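VP5 (Halorubrum pleomorphic virus 6, PDB 6QGL) is an envelope protein of a haloarchaeal pleomorphic virus and probably drives fusion of the viral envelope with the host cell membrane. Local coordinates at residues P378-I384 against S395-W401; A11-S15 against I311-G315; G369-T375 against T408-S414. One frame throughout, in Å; residues are numbered along the deposited sequence.

Contact 1 (P378-I384 against S395-W401)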
ATOM      1  N   PRO A 378     -17.795  -9.255 -12.337  1.00 92.42           N
ATOM      2  CA  PRO A 378     -16.523  -9.529 -13.029  1.00 90.72           C
ATOM      3  C   PRO A 378     -15.383  -8.714 -12.418  1.00 95.82           C
ATOM      4  O   PRO A 378     -15.593  -7.566 -12.014  1.00 96.96           O
ATOM      5  CB  PRO A 378     -16.811  -9.125 -14.477  1.00 91.81           C
ATOM      6  CG  PRO A 378     -17.886  -8.113 -14.385  1.00 97.81           C
ATOM      7  CD  PRO A 378     -18.726  -8.498 -13.203  1.00 94.65           C
ATOM      8  N   TYR A 379     -14.194  -9.323 -12.313  1.00 91.63           N
ATOM      9  CA  TYR A 379     -13.023  -8.693 -11.706  1.00 91.64           C
ATOM     10  C   TYR A 379     -12.378  -7.660 -12.621  1.00 95.51           C
ATOM     11  O   TYR A 379     -12.209  -7.914 -13.816  1.00 94.50           O
ATOM     12  CB  TYR A 379     -11.990  -9.746 -11.270  1.00 92.02           C
ATOM     13  CG  TYR A 379     -12.538 -10.915 -10.473  1.00 94.27           C
ATOM     14  CD1 TYR A 379     -13.463 -10.717  -9.449  1.00 97.75           C
ATOM     15  CD2 TYR A 379     -12.057 -12.204 -10.673  1.00 94.29           C
ATOM     16  CE1 TYR A 379     -13.938 -11.781  -8.685  1.00 99.27           C
ATOM     17  CE2 TYR A 379     -12.528 -13.279  -9.918  1.00 95.83           C
ATOM     18  CZ  TYR A 379     -13.465 -13.063  -8.921  1.00105.03           C
ATOM     19  OH  TYR A 379     -13.929 -14.116  -8.170  1.00107.21           O
ATOM     20  N   GLU A 380     -12.011  -6.496 -12.046  1.00 92.89           N
ATOM     21  CA  GLU A 380     -11.366  -5.373 -12.743  1.00 92.70           C
ATOM     22  C   GLU A 380      -9.965  -5.780 -13.218  1.00 94.09           C
ATOM     23  O   GLU A 380      -9.188  -6.338 -12.439  1.00 93.07           O
ATOM     24  CB  GLU A 380     -11.300  -4.121 -11.838  1.00 95.67           C
ATOM     25  CG  GLU A 380     -12.655  -3.522 -11.468  1.00109.08           C
ATOM     26  CD  GLU A 380     -12.663  -2.271 -10.601  1.00134.70           C
ATOM     27  OE1 GLU A 380     -11.623  -1.955  -9.977  1.00131.84           O
ATOM     28  OE2 GLU A 380     -13.723  -1.609 -10.539  1.00130.63           O
ATOM     29  N   GLY A 381      -9.681  -5.529 -14.495  1.00 89.42           N
ATOM     30  CA  GLY A 381      -8.407  -5.874 -15.117  1.00 87.96           C
ATOM     31  C   GLY A 381      -8.331  -7.297 -15.644  1.00 89.28           C
ATOM     32  O   GLY A 381      -7.249  -7.755 -16.024  1.00 88.44           O
ATOM     33  N   THR A 382      -9.474  -8.017 -15.652  1.00 84.28           N
ATOM     34  CA  THR A 382      -9.567  -9.390 -16.162  1.00 82.39           C
ATOM     35  C   THR A 382     -10.683  -9.503 -17.184  1.00 84.53           C
ATOM     36  O   THR A 382     -11.648  -8.738 -17.138  1.00 84.85           O
ATOM     37  CB  THR A 382      -9.775 -10.445 -15.046  1.00 89.05           C
ATOM     38  OG1 THR A 382     -11.075 -10.313 -14.473  1.00 88.43           O
ATOM     39  CG2 THR A 382      -8.691 -10.424 -13.975  1.00 87.82           C
ATOM     40  N   ALA A 383     -10.560 -10.483 -18.087  1.00 79.07           N
ATOM     41  CA  ALA A 383     -11.559 -10.785 -19.102  1.00 77.88           C
ATOM     42  C   ALA A 383     -12.068 -12.204 -18.895  1.00 79.36           C
ATOM     43  O   ALA A 383     -11.268 -13.110 -18.633  1.00 78.50           O
ATOM     44  CB  ALA A 383     -10.965 -10.638 -20.495  1.00 78.48           C
ATOM     45  N   ILE A 384     -13.399 -12.393 -18.972  1.00 74.52           N
ATOM     46  CA  ILE A 384     -14.014 -13.713 -18.831  1.00 73.08           C
ATOM     47  C   ILE A 384     -14.073 -14.329 -20.221  1.00 74.38           C
ATOM     48  O   ILE A 384     -14.739 -13.790 -21.109  1.00 73.83           O
ATOM     49  CB  ILE A 384     -15.395 -13.696 -18.109  1.00 76.70           C
ATOM     50  CG1 ILE A 384     -15.284 -13.060 -16.705  1.00 78.12           C
ATOM     51  CG2 ILE A 384     -15.985 -15.119 -18.017  1.00 76.99           C
ATOM     52  CD1 ILE A 384     -16.576 -12.523 -16.137  1.00 85.54           C
ATOM     53  N   SER A 395     -13.922 -13.462 -25.592  1.00 67.46           N
ATOM     54  CA  SER A 395     -13.236 -12.833 -24.466  1.00 68.16           C
ATOM     55  C   SER A 395     -13.970 -11.543 -24.131  1.00 73.61           C
ATOM     56  O   SER A 395     -14.106 -10.663 -24.989  1.00 73.66           O
ATOM     57  CB  SER A 395     -11.768 -12.572 -24.786  1.00 71.98           C
ATOM     58  OG  SER A 395     -11.085 -12.113 -23.630  1.00 80.79           O
ATOM     59  N   VAL A 396     -14.509 -11.465 -22.908  1.00 71.23           N
ATOM     60  CA  VAL A 396     -15.282 -10.306 -22.474  1.00 72.67           C
ATOM     61  C   VAL A 396     -14.584  -9.601 -21.310  1.00 79.21           C
ATOM     62  O   VAL A 396     -14.564 -10.158 -20.209  1.00 78.82           O
ATOM     63  CB  VAL A 396     -16.762 -10.652 -22.128  1.00 76.57           C
ATOM     64  CG1 VAL A 396     -17.602  -9.383 -22.007  1.00 77.76           C
ATOM     65  CG2 VAL A 396     -17.380 -11.608 -23.148  1.00 75.32           C
ATOM     66  N   PRO A 397     -14.040  -8.373 -21.512  1.00 78.09           N
ATOM     67  CA  PRO A 397     -13.426  -7.652 -20.381  1.00 79.05           C
ATOM     68  C   PRO A 397     -14.512  -7.160 -19.426  1.00 85.04           C
ATOM     69  O   PRO A 397     -15.603  -6.818 -19.887  1.00 85.25           O
ATOM     70  CB  PRO A 397     -12.701  -6.484 -21.056  1.00 81.70           C
ATOM     71  CG  PRO A 397     -13.459  -6.232 -22.291  1.00 86.41           C
ATOM     72  CD  PRO A 397     -14.030  -7.551 -22.742  1.00 80.50           C
ATOM     73  N   ALA A 398     -14.229  -7.126 -18.109  1.00 82.78           N
ATOM     74  CA  ALA A 398     -15.196  -6.713 -17.083  1.00 84.32           C
ATOM     75  C   ALA A 398     -15.996  -5.449 -17.434  1.00 91.13           C
ATOM     76  O   ALA A 398     -17.211  -5.424 -17.218  1.00 91.73           O
ATOM     77  CB  ALA A 398     -14.508  -6.543 -15.744  1.00 85.43           C
ATOM     78  N   ALA A 399     -15.326  -4.436 -18.025  1.00 89.14           N
ATOM     79  CA  ALA A 399     -15.919  -3.159 -18.440  1.00 91.21           C
ATOM     80  C   ALA A 399     -17.046  -3.293 -19.476  1.00 96.00           C
ATOM     81  O   ALA A 399     -17.854  -2.370 -19.616  1.00 97.56           O
ATOM     82  CB  ALA A 399     -14.835  -2.231 -18.964  1.00 92.54           C
ATOM     83  N   ASP A 400     -17.100  -4.432 -20.193  1.00 91.19           N
ATOM     84  CA  ASP A 400     -18.110  -4.699 -21.219  1.00 91.05           C
ATOM     85  C   ASP A 400     -19.359  -5.424 -20.675  1.00 95.23           C
ATOM     86  O   ASP A 400     -20.371  -5.503 -21.378  1.00 94.87           O
ATOM     87  CB  ASP A 400     -17.485  -5.449 -22.409  1.00 91.24           C
ATOM     88  CG  ASP A 400     -16.364  -4.711 -23.131  1.00101.85           C
ATOM     89  OD1 ASP A 400     -15.865  -3.698 -22.587  1.00103.66           O
ATOM     90  OD2 ASP A 400     -15.968  -5.161 -24.225  1.00107.13           O
ATOM     91  N   TRP A 401     -19.292  -5.925 -19.424  1.00 92.20           N
ATOM     92  CA  TRP A 401     -20.400  -6.612 -18.753  1.00 92.59           C
ATOM     93  C   TRP A 401     -21.395  -5.592 -18.187  1.00 99.87           C
ATOM     94  O   TRP A 401     -21.025  -4.772 -17.343  1.00100.87           O
ATOM     95  CB  TRP A 401     -19.880  -7.532 -17.634  1.00 90.48           C
ATOM     96  CG  TRP A 401     -19.165  -8.758 -18.119  1.00 89.32           C
ATOM     97  CD1 TRP A 401     -17.817  -8.957 -18.158  1.00 91.11           C
ATOM     98  CD2 TRP A 401     -19.766  -9.968 -18.597  1.00 87.91           C
ATOM     99  NE1 TRP A 401     -17.539 -10.216 -18.636  1.00 89.01           N
ATOM    100  CE2 TRP A 401     -18.716 -10.858 -18.918  1.00 90.33           C
ATOM    101  CE3 TRP A 401     -21.092 -10.391 -18.791  1.00 89.60           C
ATOM    102  CZ2 TRP A 401     -18.950 -12.139 -19.435  1.00 88.40           C
ATOM    103  CZ3 TRP A 401     -21.323 -11.661 -19.296  1.00 89.56           C
ATOM    104  CH2 TRP A 401     -20.262 -12.518 -19.615  1.00 88.80           C
TER

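Contact 2 (A11-S15 against I311-G315)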
ATOM      1  N   ALA A  11      -7.448  -6.250  -4.927  1.00126.97           N
ATOM      2  CA  ALA A  11      -7.855  -6.598  -6.297  1.00128.08           C
ATOM      3  C   ALA A  11      -9.063  -7.505  -6.174  1.00132.52           C
ATOM      4  O   ALA A  11      -9.053  -8.406  -5.334  1.00133.33           O
ATOM      5  CB  ALA A  11      -6.719  -7.309  -7.013  1.00130.59           C
ATOM      6  N   ALA A  12     -10.135  -7.267  -6.952  1.00128.49           N
ATOM      7  CA  ALA A  12     -11.362  -8.076  -6.859  1.00129.52           C
ATOM      8  C   ALA A  12     -11.051  -9.585  -6.890  1.00134.81           C
ATOM      9  O   ALA A  12     -11.702 -10.381  -6.202  1.00136.01           O
ATOM     10  CB  ALA A  12     -12.312  -7.699  -7.984  1.00130.81           C
ATOM     11  N   ALA A  13      -9.999  -9.960  -7.651  1.00130.80           N
ATOM     12  CA  ALA A  13      -9.531 -11.329  -7.801  1.00132.63           C
ATOM     13  C   ALA A  13      -8.788 -11.842  -6.584  1.00133.75           C
ATOM     14  O   ALA A  13      -8.779 -13.032  -6.366  1.00136.43           O
ATOM     15  CB  ALA A  13      -8.639 -11.448  -9.027  1.00134.77           C
ATOM     16  N   ILE A  14      -8.080 -11.003  -5.849  1.00125.70           N
ATOM     17  CA  ILE A  14      -7.347 -11.481  -4.674  1.00124.20           C
ATOM     18  C   ILE A  14      -7.660 -10.541  -3.513  1.00123.48           C
ATOM     19  O   ILE A  14      -7.506  -9.321  -3.675  1.00120.83           O
ATOM     20  CB  ILE A  14      -5.812 -11.649  -4.911  1.00127.54           C
ATOM     21  CG1 ILE A  14      -5.508 -12.397  -6.223  1.00130.78           C
ATOM     22  CG2 ILE A  14      -5.129 -12.356  -3.732  1.00129.28           C
ATOM     23  CD1 ILE A  14      -4.169 -12.134  -6.724  1.00138.62           C
ATOM     24  N   SER A  15      -8.096 -11.075  -2.354  1.00119.24           N
ATOM     25  CA  SER A  15      -8.417 -10.284  -1.156  1.00116.32           C
ATOM     26  C   SER A  15      -7.223  -9.405  -0.736  1.00115.24           C
ATOM     27  O   SER A  15      -7.409  -8.389  -0.066  1.00112.66           O
ATOM     28  CB  SER A  15      -8.852 -11.209  -0.024  1.00122.36           C
ATOM     29  OG  SER A  15     -10.032 -11.912  -0.378  1.00134.28           O
ATOM     30  N   ILE A 311      -5.886 -18.886  -4.698  1.00 94.95           N
ATOM     31  CA  ILE A 311      -6.801 -18.238  -3.756  1.00 95.60           C
ATOM     32  C   ILE A 311      -8.068 -19.081  -3.636  1.00101.07           C
ATOM     33  O   ILE A 311      -8.724 -19.343  -4.641  1.00 99.98           O
ATOM     34  CB  ILE A 311      -7.083 -16.763  -4.191  1.00 97.63           C
ATOM     35  CG1 ILE A 311      -5.782 -15.995  -4.616  1.00 96.97           C
ATOM     36  CG2 ILE A 311      -7.882 -15.986  -3.125  1.00 99.42           C
ATOM     37  CD1 ILE A 311      -4.532 -15.944  -3.604  1.00104.51           C
ATOM     38  N   GLN A 312      -8.396 -19.514  -2.411  1.00 99.89           N
ATOM     39  CA  GLN A 312      -9.542 -20.384  -2.137  1.00101.50           C
ATOM     40  C   GLN A 312     -10.895 -19.828  -2.593  1.00105.55           C
ATOM     41  O   GLN A 312     -11.610 -20.519  -3.318  1.00105.12           O
ATOM     42  CB  GLN A 312      -9.592 -20.771  -0.656  1.00105.09           C
ATOM     43  CG  GLN A 312      -8.412 -21.625  -0.199  1.00122.63           C
ATOM     44  CD  GLN A 312      -8.520 -22.036   1.251  1.00146.14           C
ATOM     45  OE1 GLN A 312      -9.520 -21.778   1.938  1.00142.23           O
ATOM     46  NE2 GLN A 312      -7.487 -22.693   1.753  1.00141.09           N
ATOM     47  N   ASP A 313     -11.242 -18.599  -2.172  1.00102.24           N
ATOM     48  CA  ASP A 313     -12.518 -17.964  -2.512  1.00102.33           C
ATOM     49  C   ASP A 313     -12.682 -17.639  -3.998  1.00104.19           C
ATOM     50  O   ASP A 313     -13.746 -17.904  -4.560  1.00103.95           O
ATOM     51  CB  ASP A 313     -12.740 -16.702  -1.666  1.00105.06           C
ATOM     52  CG  ASP A 313     -13.001 -16.957  -0.199  1.00118.55           C
ATOM     53  OD1 ASP A 313     -13.338 -18.111   0.156  1.00120.62           O
ATOM     54  OD2 ASP A 313     -12.887 -16.002   0.596  1.00125.29           O
ATOM     55  N   THR A 314     -11.634 -17.063  -4.617  1.00 98.99           N
ATOM     56  CA  THR A 314     -11.586 -16.636  -6.018  1.00 97.00           C
ATOM     57  C   THR A 314     -11.387 -17.764  -7.025  1.00 99.25           C
ATOM     58  O   THR A 314     -12.044 -17.760  -8.066  1.00 97.97           O
ATOM     59  CB  THR A 314     -10.498 -15.572  -6.187  1.00105.58           C
ATOM     60  OG1 THR A 314     -10.699 -14.527  -5.228  1.00106.77           O
ATOM     61  CG2 THR A 314     -10.437 -14.999  -7.603  1.00103.30           C
ATOM     62  N   GLY A 315     -10.452 -18.665  -6.741  1.00 95.50           N
ATOM     63  CA  GLY A 315     -10.078 -19.742  -7.648  1.00 94.59           C
ATOM     64  C   GLY A 315      -8.897 -19.344  -8.519  1.00 96.68           C
ATOM     65  O   GLY A 315      -8.382 -20.165  -9.284  1.00 95.90           O
TER

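Contact 3 (G369-T375 against T408-S414)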
ATOM      1  N   GLY A 369     -30.271 -15.550 -27.576  1.00 62.73           N
ATOM      2  CA  GLY A 369     -30.104 -14.490 -28.571  1.00 62.70           C
ATOM      3  C   GLY A 369     -28.764 -13.784 -28.505  1.00 67.38           C
ATOM      4  O   GLY A 369     -28.704 -12.559 -28.643  1.00 68.68           O
ATOM      5  N   GLY A 370     -27.706 -14.558 -28.246  1.00 62.60           N
ATOM      6  CA  GLY A 370     -26.339 -14.071 -28.110  1.00 61.94           C
ATOM      7  C   GLY A 370     -25.984 -13.504 -26.751  1.00 66.53           C
ATOM      8  O   GLY A 370     -24.834 -13.117 -26.539  1.00 66.35           O
ATOM      9  N   THR A 371     -26.941 -13.453 -25.808  1.00 63.93           N
ATOM     10  CA  THR A 371     -26.682 -12.883 -24.480  1.00 65.00           C
ATOM     11  C   THR A 371     -26.159 -13.935 -23.496  1.00 68.56           C
ATOM     12  O   THR A 371     -26.790 -14.977 -23.303  1.00 67.82           O
ATOM     13  CB  THR A 371     -27.908 -12.113 -23.951  1.00 72.51           C
ATOM     14  OG1 THR A 371     -28.495 -11.372 -25.020  1.00 71.59           O
ATOM     15  CG2 THR A 371     -27.561 -11.162 -22.815  1.00 72.03           C
ATOM     16  N   ILE A 372     -25.002 -13.644 -22.880  1.00 65.55           N
ATOM     17  CA  ILE A 372     -24.331 -14.470 -21.868  1.00 65.30           C
ATOM     18  C   ILE A 372     -24.552 -13.789 -20.508  1.00 72.11           C
ATOM     19  O   ILE A 372     -24.300 -12.590 -20.385  1.00 72.28           O
ATOM     20  CB  ILE A 372     -22.811 -14.623 -22.191  1.00 66.91           C
ATOM     21  CG1 ILE A 372     -22.583 -15.221 -23.594  1.00 65.62           C
ATOM     22  CG2 ILE A 372     -22.076 -15.433 -21.110  1.00 67.32           C
ATOM     23  CD1 ILE A 372     -21.240 -14.882 -24.199  1.00 70.72           C
ATOM     24  N   THR A 373     -25.018 -14.545 -19.496  1.00 70.56           N
ATOM     25  CA  THR A 373     -25.266 -14.000 -18.160  1.00 72.92           C
ATOM     26  C   THR A 373     -24.390 -14.678 -17.105  1.00 78.20           C
ATOM     27  O   THR A 373     -24.270 -15.903 -17.094  1.00 76.75           O
ATOM     28  CB  THR A 373     -26.771 -14.039 -17.809  1.00 82.71           C
ATOM     29  OG1 THR A 373     -27.542 -13.617 -18.935  1.00 82.07           O
ATOM     30  CG2 THR A 373     -27.120 -13.165 -16.606  1.00 83.52           C
ATOM     31  N   ILE A 374     -23.784 -13.865 -16.222  1.00 77.10           N
ATOM     32  CA  ILE A 374     -22.936 -14.306 -15.108  1.00 77.78           C
ATOM     33  C   ILE A 374     -23.621 -13.948 -13.776  1.00 85.95           C
ATOM     34  O   ILE A 374     -24.351 -12.957 -13.726  1.00 86.88           O
ATOM     35  CB  ILE A 374     -21.473 -13.787 -15.230  1.00 79.81           C
ATOM     36  CG1 ILE A 374     -21.402 -12.240 -15.247  1.00 81.03           C
ATOM     37  CG2 ILE A 374     -20.792 -14.397 -16.467  1.00 78.58           C
ATOM     38  CD1 ILE A 374     -20.024 -11.621 -15.034  1.00 86.78           C
ATOM     39  N   THR A 375     -23.426 -14.767 -12.721  1.00 84.83           N
ATOM     40  CA  THR A 375     -24.096 -14.569 -11.424  1.00 87.96           C
ATOM     41  C   THR A 375     -23.203 -13.913 -10.341  1.00 94.61           C
ATOM     42  O   THR A 375     -23.575 -13.901  -9.162  1.00 96.44           O
ATOM     43  CB  THR A 375     -24.719 -15.889 -10.927  1.00 95.81           C
ATOM     44  OG1 THR A 375     -23.687 -16.838 -10.662  1.00 94.56           O
ATOM     45  CG2 THR A 375     -25.732 -16.473 -11.902  1.00 93.14           C
ATOM     46  N   THR A 408     -26.822 -10.131 -11.199  1.00104.67           N
ATOM     47  CA  THR A 408     -26.405 -10.747 -12.456  1.00101.09           C
ATOM     48  C   THR A 408     -25.901  -9.692 -13.445  1.00103.16           C
ATOM     49  O   THR A 408     -26.424  -8.576 -13.480  1.00104.55           O
ATOM     50  CB  THR A 408     -27.566 -11.543 -13.091  1.00107.76           C
ATOM     51  OG1 THR A 408     -28.679 -10.675 -13.316  1.00108.84           O
ATOM     52  CG2 THR A 408     -27.993 -12.746 -12.254  1.00106.78           C
ATOM     53  N   TRP A 409     -24.892 -10.061 -14.251  1.00 96.45           N
ATOM     54  CA  TRP A 409     -24.302  -9.214 -15.290  1.00 94.89           C
ATOM     55  C   TRP A 409     -24.441  -9.915 -16.639  1.00 93.88           C
ATOM     56  O   TRP A 409     -24.287 -11.136 -16.704  1.00 91.85           O
ATOM     57  CB  TRP A 409     -22.822  -8.925 -14.994  1.00 93.09           C
ATOM     58  CG  TRP A 409     -22.589  -7.928 -13.900  1.00 96.37           C
ATOM     59  CD1 TRP A 409     -22.213  -6.626 -14.048  1.00100.27           C
ATOM     60  CD2 TRP A 409     -22.672  -8.165 -12.489  1.00 97.75           C
ATOM     61  NE1 TRP A 409     -22.085  -6.027 -12.816  1.00101.65           N
ATOM     62  CE2 TRP A 409     -22.357  -6.951 -11.841  1.00103.44           C
ATOM     63  CE3 TRP A 409     -22.982  -9.291 -11.704  1.00 99.34           C
ATOM     64  CZ2 TRP A 409     -22.354  -6.825 -10.446  1.00104.53           C
ATOM     65  CZ3 TRP A 409     -23.002  -9.159 -10.325  1.00102.75           C
ATOM     66  CH2 TRP A 409     -22.683  -7.942  -9.708  1.00104.88           C
ATOM     67  N   SER A 410     -24.734  -9.156 -17.709  1.00 88.47           N
ATOM     68  CA  SER A 410     -24.892  -9.736 -19.043  1.00 85.67           C
ATOM     69  C   SER A 410     -24.104  -9.007 -20.138  1.00 86.85           C
ATOM     70  O   SER A 410     -23.800  -7.822 -20.002  1.00 87.68           O
ATOM     71  CB  SER A 410     -26.370  -9.857 -19.416  1.00 89.93           C
ATOM     72  OG  SER A 410     -26.910  -8.647 -19.922  1.00 99.62           O
ATOM     73  N   TYR A 411     -23.782  -9.734 -21.225  1.00 80.05           N
ATOM     74  CA  TYR A 411     -23.076  -9.235 -22.409  1.00 78.43           C
ATOM     75  C   TYR A 411     -23.710  -9.840 -23.668  1.00 80.03           C
ATOM     76  O   TYR A 411     -24.045 -11.026 -23.670  1.00 78.41           O
ATOM     77  CB  TYR A 411     -21.560  -9.544 -22.338  1.00 78.19           C
ATOM     78  CG  TYR A 411     -20.799  -9.198 -23.603  1.00 79.08           C
ATOM     79  CD1 TYR A 411     -20.424  -7.886 -23.880  1.00 82.17           C
ATOM     80  CD2 TYR A 411     -20.474 -10.180 -24.535  1.00 78.28           C
ATOM     81  CE1 TYR A 411     -19.752  -7.557 -25.057  1.00 82.53           C
ATOM     82  CE2 TYR A 411     -19.798  -9.864 -25.713  1.00 78.90           C
ATOM     83  CZ  TYR A 411     -19.441  -8.551 -25.971  1.00 87.33           C
ATOM     84  OH  TYR A 411     -18.776  -8.238 -27.132  1.00 88.13           O
ATOM     85  N   ASP A 412     -23.855  -9.028 -24.735  1.00 76.44           N
ATOM     86  CA  ASP A 412     -24.426  -9.434 -26.022  1.00 75.10           C
ATOM     87  C   ASP A 412     -23.305  -9.812 -27.003  1.00 77.04           C
ATOM     88  O   ASP A 412     -22.642  -8.938 -27.572  1.00 77.38           O
ATOM     89  CB  ASP A 412     -25.314  -8.311 -26.591  1.00 78.64           C
ATOM     90  CG  ASP A 412     -26.287  -8.721 -27.681  1.00 88.38           C
ATOM     91  OD1 ASP A 412     -26.008  -9.711 -28.391  1.00 86.99           O
ATOM     92  OD2 ASP A 412     -27.320  -8.040 -27.837  1.00 95.89           O
ATOM     93  N   ALA A 413     -23.097 -11.120 -27.186  1.00 71.25           N
ATOM     94  CA  ALA A 413     -22.056 -11.672 -28.050  1.00 69.58           C
ATOM     95  C   ALA A 413     -22.564 -12.066 -29.442  1.00 72.67           C
ATOM     96  O   ALA A 413     -21.972 -12.938 -30.082  1.00 71.03           O
ATOM     97  CB  ALA A 413     -21.390 -12.854 -27.360  1.00 69.20           C
ATOM     98  N   SER A 414     -23.625 -11.391 -29.931  1.00 70.25           N
ATOM     99  CA  SER A 414     -24.215 -11.646 -31.253  1.00 69.62           C
ATOM    100  C   SER A 414     -23.273 -11.343 -32.426  1.00 74.03           C
ATOM    101  O   SER A 414     -23.423 -11.931 -33.500  1.00 72.94           O
ATOM    102  CB  SER A 414     -25.524 -10.882 -31.422  1.00 74.21           C
ATOM    103  OG  SER A 414     -26.493 -11.352 -30.501  1.00 83.52           O
TER

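Contact 1 (P378-I384 against S395-W401)
Ile384 and Val396 form an antiparallel hydrogen-bonded pair next to the non-hydrogen-bonded pair Ala383-Pro397, on short strand segments whose axes come within 4.3 Å at 137° between their N-to-C directions. Ile384 N donates to Val396 O at 2.8 Å, and Ile384 O receives Val396 N in return. One step further, as the second strand gives way to the 3-10 segment 398-400, Ala398 N still reaches Thr382 O, at 3.2 Å and in the plane of that carbonyl.

The indole of Trp401 folds back over this hairpin, its CG beside its own backbone N (chi1 -71°). Val396 CG1 lies over one face, offset toward the rim, while the Ile384 side chain crosses that of Trp401 at about a right angle and sets CD1 3.5 Å from Trp401 NE1. That NE1 also makes a weak bond to Val396 O. The hairpin is built from strands 382-388 and 393-397, and the other edge of its first strand bonds to strand 422-431 through Ala383 and Val430.

Before the strand, a type II turn runs from Tyr379 to Thr382. Tyr379 O is gripped from one face of its plane by both Thr382 N and Thr382 OG1, the hydroxyl at 2.7 Å. Pro378, just before the turn, lies against the 3-10 segment, where its CB packs 3.7 Å from Ala398 CB and 3.8 Å from Trp401 CD1.

Contact 2 (A11-S15 against I311-G315)
Ile14 and Ile311 meet with their side chains at about a right angle, and the touching is done by the branch methyl of one and the longer arm of the other. Ile14 CG2 sits 3.6 Å from Ile311 CD1 and 3.8 Å from Ile311 CG1, while the two CG1 atoms, of Ile14 and Ile311, stand 4.0 Å apart. The arm of Ile311 is bent rather than extended (chi2 -54°), which brings CD1 round to the Ile14 methyl. Both residues are buried, and Phe447 of strand 447-454 also packs on Ile311.

Beside this apolar crossing, both branches of Thr314 lie round the Ala13 carbonyl. The model is too tight here, so the rotamer of Thr314 and a possible hydrogen bond from its OG1 to Ala13 O are both doubtful. Thr314 CG2 and Ala13 CB, 4.2 Å apart, pack only loosely.

The two backbones are both turns. Residues 11-14 form a type I turn closed by Ile14 N to Ala11 O, within a region predicted to be a membrane-spanning helix, although here it is not helical. Residues 311-315 lie where strand 305-311 leads into strand 317-324, a hairpin of the six-stranded antiparallel sheet. Gly315 N bonds to Ile311 O at 2.8 Å, and the backbone angles of Gly315 call for glycine, since a CB would be jammed against the preceding carbonyl oxygen. The N-terminal turn is laid against the end of that hairpin.

Contact 3 (G369-T375 against T408-S414)
Ile374 and Trp409 pack at the firmer side of this antiparallel ladder, where they form one hydrogen-bonded pair and Ile372 with Tyr411 the next. Strands 371-374 and 409-412 belong to a three-stranded sheet, with 402-403 on the other side of 409-412, joined there by a backbone bond between Ser410 and Thr402. The isoleucine N-H groups give nearly straight bonds, Ile374 N to Trp409 O at 2.8 Å and 173°, and Ile372 N to Tyr411 O at 2.9 Å; the return bonds are less straight. Gly370 O adds a further bond from Ala413 N at 2.7 Å. Ile374 places CG1 between its backbone N and carbonyl carbon (chi1 60°), and this swings CG1 to 3.6 Å from Trp409 CB. Further along, Ile372 CD1 reaches Ala413 CB at 3.8 Å. This face, with Ile372 and Ile374 buried, is covered by the hairpin of strands 382-388 and 393-397, where Val386, Val394 and Ile384 touch it.

The opposite face is looser and more polar, carrying Thr371, Thr373, Ser410 and the exposed Asp412. Here methyls do the packing: Thr371 CG2 lies 3.8 Å from Ser410 CB, and Thr373 CG2 3.9 Å from Thr408 CB. Thr408 OG1 bonds to Asn404 ND2 and Ser410 OG weakly to Asn404 OD1.

Asp412 OD1 accepts from Ser414 N, an Asx turn, and also from Ser414 OG at 2.7 Å. Two donors on one carboxylate oxygen would stabilise its negative charge, so Asp412 is probably ionised, and its rotation is fixed by its own chain rather than by the partner strand.

Contact 1 lies between the other two, the three centres forming a bent path: its centre is about 15 Å from that of contact 2 and about 12 Å from that of contact 3. Contacts 2 and 3 do not meet, with nearest atoms about 10 Å apart. Two aromatic residues of contact 1 make the joins. Tyr379 leans on the N-terminal turn, its CD1 3.5 Å from Ala12 CB, while Trp401 CZ3 packs 3.3 Å from Ile372 O of contact 3. Val396 CG1 adds a touch on Tyr411 CG at 3.6 Å. In sequence, residues 378-401 fall between the two strands of contact 3, whereas contact 2 joins the start of the modelled chain to the hairpin 305-311/317-324 of the six-stranded sheet.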